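Local coordinates for receptor-like protein kinase ANXUR1 (Arabidopsis thaliana, PDB 6FIG), which is a membrane receptor kinase involved in plant reproduction, whose glycosylated malectin-like ectodomain probably senses signals outside the cell, at residues N263-N267 with Q348-T353. Numbering follows the deposited sequence.
Sequences NLKSN and QMTPST. With NAG (2-acetamido-2-deoxy-beta-D-glucopyranose), chain D.
T350 reaches across from the strand to the turn of 263-267 and gives its hydroxyl proton to the backbone carbonyl of S266, OG1 to O 2.8 Å. The hydroxyl oxygen sits above the carbonyl plane, 38° out of it, with a C=O...OG1 angle of 141°. The chi1 of T350, -170°, sets OG1 trans to the backbone N of T350, which carries it to the turn. The rest of T350 backs the glycosylated N267: OD1 of that amide lies 3.2 Å from T350 CB, with the methyl CG2 next to it. On the far side of the amide, ND2 of N267 is bonded covalently to C1 of the sugar, the N-glycosidic link.

Q348, two residues back on the same face of the strand, extends alongside the first sugar. Its OE1 lies 2.6 Å from NAG O6, a hydrogen bond whose proton has a second possible acceptor; the sugar is also hydrogen-bonded to N305. At the other end of the sugar, the acetamido methyl C8 rests against the turn, 3.6 Å from L264 O.

Further along, the P351 ring packs against N263, CG 3.7 Å from N263 CB, while L264 brings CD2 against P351 CB and T353 CG2. N267 CA makes a CH...O contact to M349 O at 3.3 Å, just where strand 268-273 begins to pair with strand 344-351. Q256 NE2 bonds to the carbonyls of both N263 and S266, and N263 ND2 is held by Y360 and G257.

S266 O thus has two donors, T350 and Q256, which probably hold in place the turn leading from helix 260-264 into strand 268-273, outermost in its four-stranded sheet within this chain. The glycan leaves from this turn, its first sugar lying along the protein surface.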
ATOM      1  N   ASN A 263      40.264  16.162   5.165  1.00 33.19           N
ATOM      2  CA  ASN A 263      39.396  15.281   5.955  1.00 31.16           C
ATOM      3  C   ASN A 263      39.924  15.027   7.371  1.00 31.10           C
ATOM      4  O   ASN A 263      39.188  15.119   8.345  1.00 30.12           O
ATOM      5  CB  ASN A 263      39.146  13.955   5.235  1.00 29.85           C
ATOM      6  CG  ASN A 263      38.436  14.126   3.896  1.00 29.88           C
ATOM      7  OD1 ASN A 263      37.977  15.236   3.544  1.00 30.48           O
ATOM      8  ND2 ASN A 263      38.388  13.050   3.125  1.00 28.32           N
ATOM      9  N   LEU A 264      41.226  14.775   7.472  1.00 32.39           N
ATOM     10  CA  LEU A 264      41.875  14.573   8.766  1.00 33.43           C
ATOM     11  C   LEU A 264      41.873  15.789   9.695  1.00 35.95           C
ATOM     12  O   LEU A 264      42.112  15.643  10.900  1.00 38.09           O
ATOM     13  CB  LEU A 264      43.321  14.108   8.554  1.00 33.83           C
ATOM     14  CG  LEU A 264      43.424  12.673   8.043  1.00 32.79           C
ATOM     15  CD1 LEU A 264      44.789  12.428   7.454  1.00 33.79           C
ATOM     16  CD2 LEU A 264      43.150  11.692   9.171  1.00 32.27           C
ATOM     17  N   LYS A 265      41.637  16.980   9.143  1.00 36.55           N
ATOM     18  CA  LYS A 265      41.601  18.208   9.924  1.00 37.63           C
ATOM     19  C   LYS A 265      40.204  18.697  10.253  1.00 37.07           C
ATOM     20  O   LYS A 265      40.061  19.786  10.779  1.00 37.64           O
ATOM     21  CB  LYS A 265      42.385  19.302   9.184  1.00 39.90           C
ATOM     22  CG  LYS A 265      43.857  18.958   9.042  1.00 41.17           C
ATOM     23  CD  LYS A 265      44.571  19.912   8.107  1.00 43.35           C
ATOM     24  CE  LYS A 265      46.045  19.571   7.995  1.00 44.71           C
ATOM     25  NZ  LYS A 265      46.683  20.411   6.957  1.00 46.40           N
ATOM     26  N   SER A 266      39.179  17.887   9.991  1.00 35.53           N
ATOM     27  CA  SER A 266      37.804  18.334  10.213  1.00 36.91           C
ATOM     28  C   SER A 266      36.840  17.201  10.518  1.00 34.17           C
ATOM     29  O   SER A 266      37.102  16.031  10.225  1.00 32.64           O
ATOM     30  CB  SER A 266      37.317  19.115   8.991  1.00 38.66           C
ATOM     31  OG  SER A 266      37.429  18.332   7.815  1.00 39.74           O
ATOM     32  N   ASN A 267      35.708  17.578  11.116  1.00 34.18           N
ATOM     33  CA  ASN A 267      34.584  16.686  11.315  1.00 32.90           C
ATOM     34  C   ASN A 267      33.482  17.109  10.354  1.00 32.56           C
ATOM     35  O   ASN A 267      33.266  18.310  10.116  1.00 34.34           O
ATOM     36  CB  ASN A 267      34.027  16.831  12.730  1.00 34.08           C
ATOM     37  CG  ASN A 267      34.720  15.960  13.764  1.00 35.13           C
ATOM     38  OD1 ASN A 267      34.729  14.715  13.673  1.00 35.10           O
ATOM     39  ND2 ASN A 267      35.262  16.613  14.786  1.00 39.07           N
ATOM     40  N   GLN A 348      29.051  13.669  14.758  1.00 24.17           N
ATOM     41  CA  GLN A 348      30.287  14.073  14.059  1.00 25.35           C
ATOM     42  C   GLN A 348      31.014  12.859  13.558  1.00 24.76           C
ATOM     43  O   GLN A 348      31.005  11.839  14.216  1.00 24.70           O
ATOM     44  CB  GLN A 348      31.199  14.867  14.971  1.00 26.98           C
ATOM     45  CG  GLN A 348      30.591  16.181  15.414  1.00 28.55           C
ATOM     46  CD  GLN A 348      31.451  16.882  16.411  1.00 30.85           C
ATOM     47  OE1 GLN A 348      31.633  16.398  17.533  1.00 31.91           O
ATOM     48  NE2 GLN A 348      32.030  18.016  16.010  1.00 33.58           N
ATOM     49  N   MET A 349      31.597  12.963  12.370  1.00 25.10           N
ATOM     50  CA  MET A 349      32.498  11.920  11.889  1.00 25.30           C
ATOM     51  C   MET A 349      33.743  12.502  11.234  1.00 25.44           C
ATOM     52  O   MET A 349      33.725  13.592  10.673  1.00 25.11           O
ATOM     53  CB  MET A 349      31.792  10.897  10.992  1.00 26.76           C
ATOM     54  CG  MET A 349      31.040  11.427   9.799  1.00 28.10           C
ATOM     55  SD  MET A 349      30.169  10.080   8.942  1.00 29.58           S
ATOM     56  CE  MET A 349      29.147   9.378  10.179  1.00 28.79           C
ATOM     57  N   THR A 350      34.831  11.736  11.330  1.00 24.71           N
ATOM     58  CA  THR A 350      36.141  12.170  10.851  1.00 25.80           C
ATOM     59  C   THR A 350      36.916  10.886  10.580  1.00 24.91           C
ATOM     60  O   THR A 350      36.605   9.858  11.174  1.00 24.23           O
ATOM     61  CB  THR A 350      36.847  13.084  11.891  1.00 27.14           C
ATOM     62  OG1 THR A 350      38.031  13.692  11.337  1.00 29.32           O
ATOM     63  CG2 THR A 350      37.235  12.315  13.151  1.00 27.38           C
ATOM     64  N   PRO A 351      37.943  10.935   9.716  1.00 24.97           N
ATOM     65  CA  PRO A 351      38.628   9.668   9.445  1.00 24.64           C
ATOM     66  C   PRO A 351      39.411   9.162  10.652  1.00 24.95           C
ATOM     67  O   PRO A 351      39.901   9.951  11.460  1.00 25.63           O
ATOM     68  CB  PRO A 351      39.623  10.035   8.320  1.00 25.76           C
ATOM     69  CG  PRO A 351      39.120  11.327   7.776  1.00 26.15           C
ATOM     70  CD  PRO A 351      38.540  12.034   8.941  1.00 26.24           C
ATOM     71  N   SER A 352      39.535   7.839  10.730  1.00 24.72           N
ATOM     72  CA  SER A 352      40.403   7.209  11.711  1.00 25.91           C
ATOM     73  C   SER A 352      41.753   6.971  11.047  1.00 26.68           C
ATOM     74  O   SER A 352      41.835   6.667   9.850  1.00 26.43           O
ATOM     75  CB  SER A 352      39.816   5.873  12.164  1.00 25.13           C
ATOM     76  OG  SER A 352      40.721   5.172  13.011  1.00 26.65           O
ATOM     77  N   THR A 353      42.811   7.089  11.834  1.00 28.46           N
ATOM     78  CA  THR A 353      44.124   6.662  11.376  1.00 29.40           C
ATOM     79  C   THR A 353      44.446   5.223  11.797  1.00 30.25           C
ATOM     80  O   THR A 353      45.506   4.684  11.408  1.00 30.67           O
ATOM     81  CB  THR A 353      45.225   7.602  11.879  1.00 31.02           C
ATOM     82  OG1 THR A 353      45.141   7.712  13.304  1.00 31.64           O
ATOM     83  CG2 THR A 353      45.075   8.979  11.232  1.00 31.23           C
TER
HETATM   84  C1  NAG D   1      35.887  15.963  15.905  1.00 42.16           C
HETATM   85  C2  NAG D   1      37.221  16.566  16.295  1.00 45.73           C
HETATM   86  C3  NAG D   1      37.682  16.051  17.655  1.00 46.80           C
HETATM   87  C4  NAG D   1      36.573  16.103  18.692  1.00 47.31           C
HETATM   88  C5  NAG D   1      35.346  15.381  18.153  1.00 43.75           C
HETATM   89  C6  NAG D   1      34.167  15.276  19.114  1.00 42.71           C
HETATM   90  C7  NAG D   1      38.688  17.041  14.374  1.00 48.56           C
HETATM   91  C8  NAG D   1      39.625  16.417  13.370  1.00 48.06           C
HETATM   92  N2  NAG D   1      38.157  16.178  15.245  1.00 46.38           N
HETATM   93  O3  NAG D   1      38.781  16.844  18.099  1.00 49.15           O
HETATM   94  O4  NAG D   1      37.002  15.432  19.880  1.00 51.35           O
HETATM   95  O5  NAG D   1      34.958  16.089  16.983  1.00 41.92           O
HETATM   96  O6  NAG D   1      33.561  16.555  19.327  1.00 43.28           O
HETATM   97  O7  NAG D   1      38.447  18.245  14.380  1.00 49.66           O